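Local coordinates for protein homoserine kinase (PDB 3HUL) that probably catalyses the ATP-dependent phosphorylation of L-homoserine to O-phospho-L-homoserine, a late step of threonine biosynthesis, at residues G49-D53 / E54-I58. Sequence-based numbering, arbitrary orientation.
Sequences GIPHD and ETNVI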
ATOM      1  N   GLY A  49       8.687 -26.330 -33.939  1.00 58.02           N
ATOM      2  CA  GLY A  49       8.546 -25.631 -35.202  1.00 56.95           C
ATOM      3  C   GLY A  49       8.803 -24.146 -35.069  1.00 55.96           C
ATOM      4  O   GLY A  49       8.082 -23.350 -35.680  1.00 56.45           O
ATOM      5  N   ILE A  50       9.810 -23.772 -34.271  1.00 54.53           N
ATOM      6  CA  ILE A  50      10.188 -22.355 -34.086  1.00 53.31           C
ATOM      7  C   ILE A  50      11.120 -21.879 -35.221  1.00 52.42           C
ATOM      8  O   ILE A  50      12.311 -22.200 -35.217  1.00 52.29           O
ATOM      9  CB  ILE A  50      10.867 -22.099 -32.694  1.00 53.27           C
ATOM     10  CG1 ILE A  50       9.950 -22.499 -31.517  1.00 52.87           C
ATOM     11  CG2 ILE A  50      11.329 -20.648 -32.575  1.00 53.28           C
ATOM     12  CD1 ILE A  50       8.629 -21.696 -31.388  1.00 52.56           C
ATOM     13  N   PRO A  51      10.584 -21.101 -36.182  1.00 51.55           N
ATOM     14  CA  PRO A  51      11.334 -20.738 -37.394  1.00 51.05           C
ATOM     15  C   PRO A  51      12.574 -19.880 -37.109  1.00 50.71           C
ATOM     16  O   PRO A  51      12.685 -19.281 -36.024  1.00 50.26           O
ATOM     17  CB  PRO A  51      10.311 -19.945 -38.231  1.00 50.87           C
ATOM     18  CG  PRO A  51       8.976 -20.222 -37.599  1.00 51.58           C
ATOM     19  CD  PRO A  51       9.268 -20.442 -36.147  1.00 51.55           C
ATOM     20  N   HIS A  52      13.496 -19.840 -38.077  1.00 49.95           N
ATOM     21  CA  HIS A  52      14.746 -19.102 -37.947  1.00 49.54           C
ATOM     22  C   HIS A  52      14.778 -17.892 -38.878  1.00 49.60           C
ATOM     23  O   HIS A  52      15.823 -17.253 -39.045  1.00 49.72           O
ATOM     24  CB  HIS A  52      15.947 -19.998 -38.257  1.00 49.79           C
ATOM     25  CG  HIS A  52      16.098 -21.172 -37.343  1.00 49.47           C
ATOM     26  ND1 HIS A  52      17.068 -21.235 -36.368  1.00 49.49           N
ATOM     27  CD2 HIS A  52      15.420 -22.344 -37.277  1.00 50.27           C
ATOM     28  CE1 HIS A  52      16.974 -22.388 -35.728  1.00 49.35           C
ATOM     29  NE2 HIS A  52      15.983 -23.083 -36.261  1.00 49.54           N
ATOM     30  N   ASP A  53      13.641 -17.566 -39.477  1.00 49.37           N
ATOM     31  CA  ASP A  53      13.607 -16.513 -40.473  1.00 49.41           C
ATOM     32  C   ASP A  53      12.523 -15.497 -40.161  1.00 49.02           C
ATOM     33  O   ASP A  53      11.963 -15.496 -39.068  1.00 49.45           O
ATOM     34  CB  ASP A  53      13.378 -17.135 -41.855  1.00 50.07           C
ATOM     35  CG  ASP A  53      12.014 -17.819 -41.974  1.00 51.30           C
ATOM     36  OD1 ASP A  53      11.366 -18.102 -40.931  1.00 52.01           O
ATOM     37  OD2 ASP A  53      11.589 -18.065 -43.119  1.00 52.57           O
ATOM     38  N   GLU A  54      12.201 -14.666 -41.144  1.00 48.50           N
ATOM     39  CA  GLU A  54      11.216 -13.603 -40.991  1.00 48.34           C
ATOM     40  C   GLU A  54       9.830 -14.044 -40.490  1.00 47.44           C
ATOM     41  O   GLU A  54       9.003 -13.187 -40.162  1.00 47.36           O
ATOM     42  CB  GLU A  54      11.074 -12.793 -42.301  1.00 49.04           C
ATOM     43  CG  GLU A  54      10.016 -13.313 -43.315  1.00 50.81           C
ATOM     44  CD  GLU A  54      10.630 -13.870 -44.606  1.00 55.24           C
ATOM     45  OE1 GLU A  54      10.720 -15.118 -44.752  1.00 56.14           O
ATOM     46  OE2 GLU A  54      11.014 -13.052 -45.479  1.00 55.89           O
ATOM     47  N   THR A  55       9.565 -15.351 -40.467  1.00 46.56           N
ATOM     48  CA  THR A  55       8.252 -15.861 -40.035  1.00 45.59           C
ATOM     49  C   THR A  55       8.206 -16.120 -38.527  1.00 44.66           C
ATOM     50  O   THR A  55       7.123 -16.191 -37.944  1.00 44.85           O
ATOM     51  CB  THR A  55       7.750 -17.110 -40.840  1.00 46.06           C
ATOM     52  OG1 THR A  55       8.742 -18.149 -40.835  1.00 46.11           O
ATOM     53  CG2 THR A  55       7.385 -16.722 -42.300  1.00 46.72           C
ATOM     54  N   ASN A  56       9.377 -16.244 -37.898  1.00 42.91           N
ATOM     55  CA  ASN A  56       9.451 -16.215 -36.445  1.00 40.82           C
ATOM     56  C   ASN A  56       8.640 -15.044 -35.900  1.00 39.63           C
ATOM     57  O   ASN A  56       8.717 -13.915 -36.422  1.00 39.41           O
ATOM     58  CB  ASN A  56      10.890 -16.125 -35.941  1.00 40.74           C
ATOM     59  CG  ASN A  56      10.977 -16.252 -34.438  1.00 39.93           C
ATOM     60  OD1 ASN A  56      10.492 -15.387 -33.703  1.00 39.87           O
ATOM     61  ND2 ASN A  56      11.564 -17.342 -33.967  1.00 39.66           N
ATOM     62  N   VAL A  57       7.855 -15.338 -34.861  1.00 37.99           N
ATOM     63  CA  VAL A  57       6.954 -14.376 -34.214  1.00 37.12           C
ATOM     64  C   VAL A  57       7.637 -13.023 -33.901  1.00 36.09           C
ATOM     65  O   VAL A  57       7.100 -11.953 -34.215  1.00 35.47           O
ATOM     66  CB  VAL A  57       6.312 -15.040 -32.947  1.00 37.31           C
ATOM     67  CG1 VAL A  57       5.743 -14.027 -31.992  1.00 37.23           C
ATOM     68  CG2 VAL A  57       5.233 -16.059 -33.373  1.00 38.25           C
ATOM     69  N   ILE A  58       8.831 -13.094 -33.313  1.00 35.85           N
ATOM     70  CA  ILE A  58       9.634 -11.913 -32.970  1.00 35.90           C
ATOM     71  C   ILE A  58       9.819 -10.993 -34.168  1.00 36.39           C
ATOM     72  O   ILE A  58       9.530  -9.797 -34.099  1.00 36.43           O
ATOM     73  CB  ILE A  58      11.027 -12.331 -32.417  1.00 35.66           C
ATOM     74  CG1 ILE A  58      10.861 -13.308 -31.249  1.00 33.61           C
ATOM     75  CG2 ILE A  58      11.849 -11.109 -32.045  1.00 35.33           C
ATOM     76  CD1 ILE A  58      12.107 -13.952 -30.787  1.00 28.57           C
TER
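Asn56 carries its amide on a CG set trans to the backbone N (chi1 -174°), reaching back to Pro51, whereas Asp53 CG and Thr55 OG1 each sit between their own backbone N and carbonyl carbon, which brings carboxylate and hydroxyl together. The amide of Asn56 works at both ends. Its ND2 donates to Pro51 O at 3.0 Å, almost straight (175°) and within the amide's own plane, while its OD1 accepts from Ile58 N at 2.9 Å. The latter bond lies in the carbonyl plane of Asn56 and is the capping bond of an N-cap, since helix 57-65 starts immediately afterwards; with both ends bonded, rotation of the buried amide is fixed. The loop joins strand 41-43, whose Ile42 forms backbone hydrogen bonds with His52, to this helix, which packs on helix 88-103; Ile50 also lies near Pro82 of the predicted ATP site. The type I beta turn Asp53 to Asn56 ends on the capping residue, closed by Asn56 N to Asp53 O at 2.9 Å. Thr55 OG1 donates to Asp53 OD1 at 2.6 Å from the syn side, 25° off the carboxylate plane, and Thr55 N adds a weak bond to the same oxygen, as in an Asx turn. Pro51 lays CB against Thr55 OG1 (3.5 Å), and Ile50 CG2 packs on Asn56 ND2 at 3.6 Å.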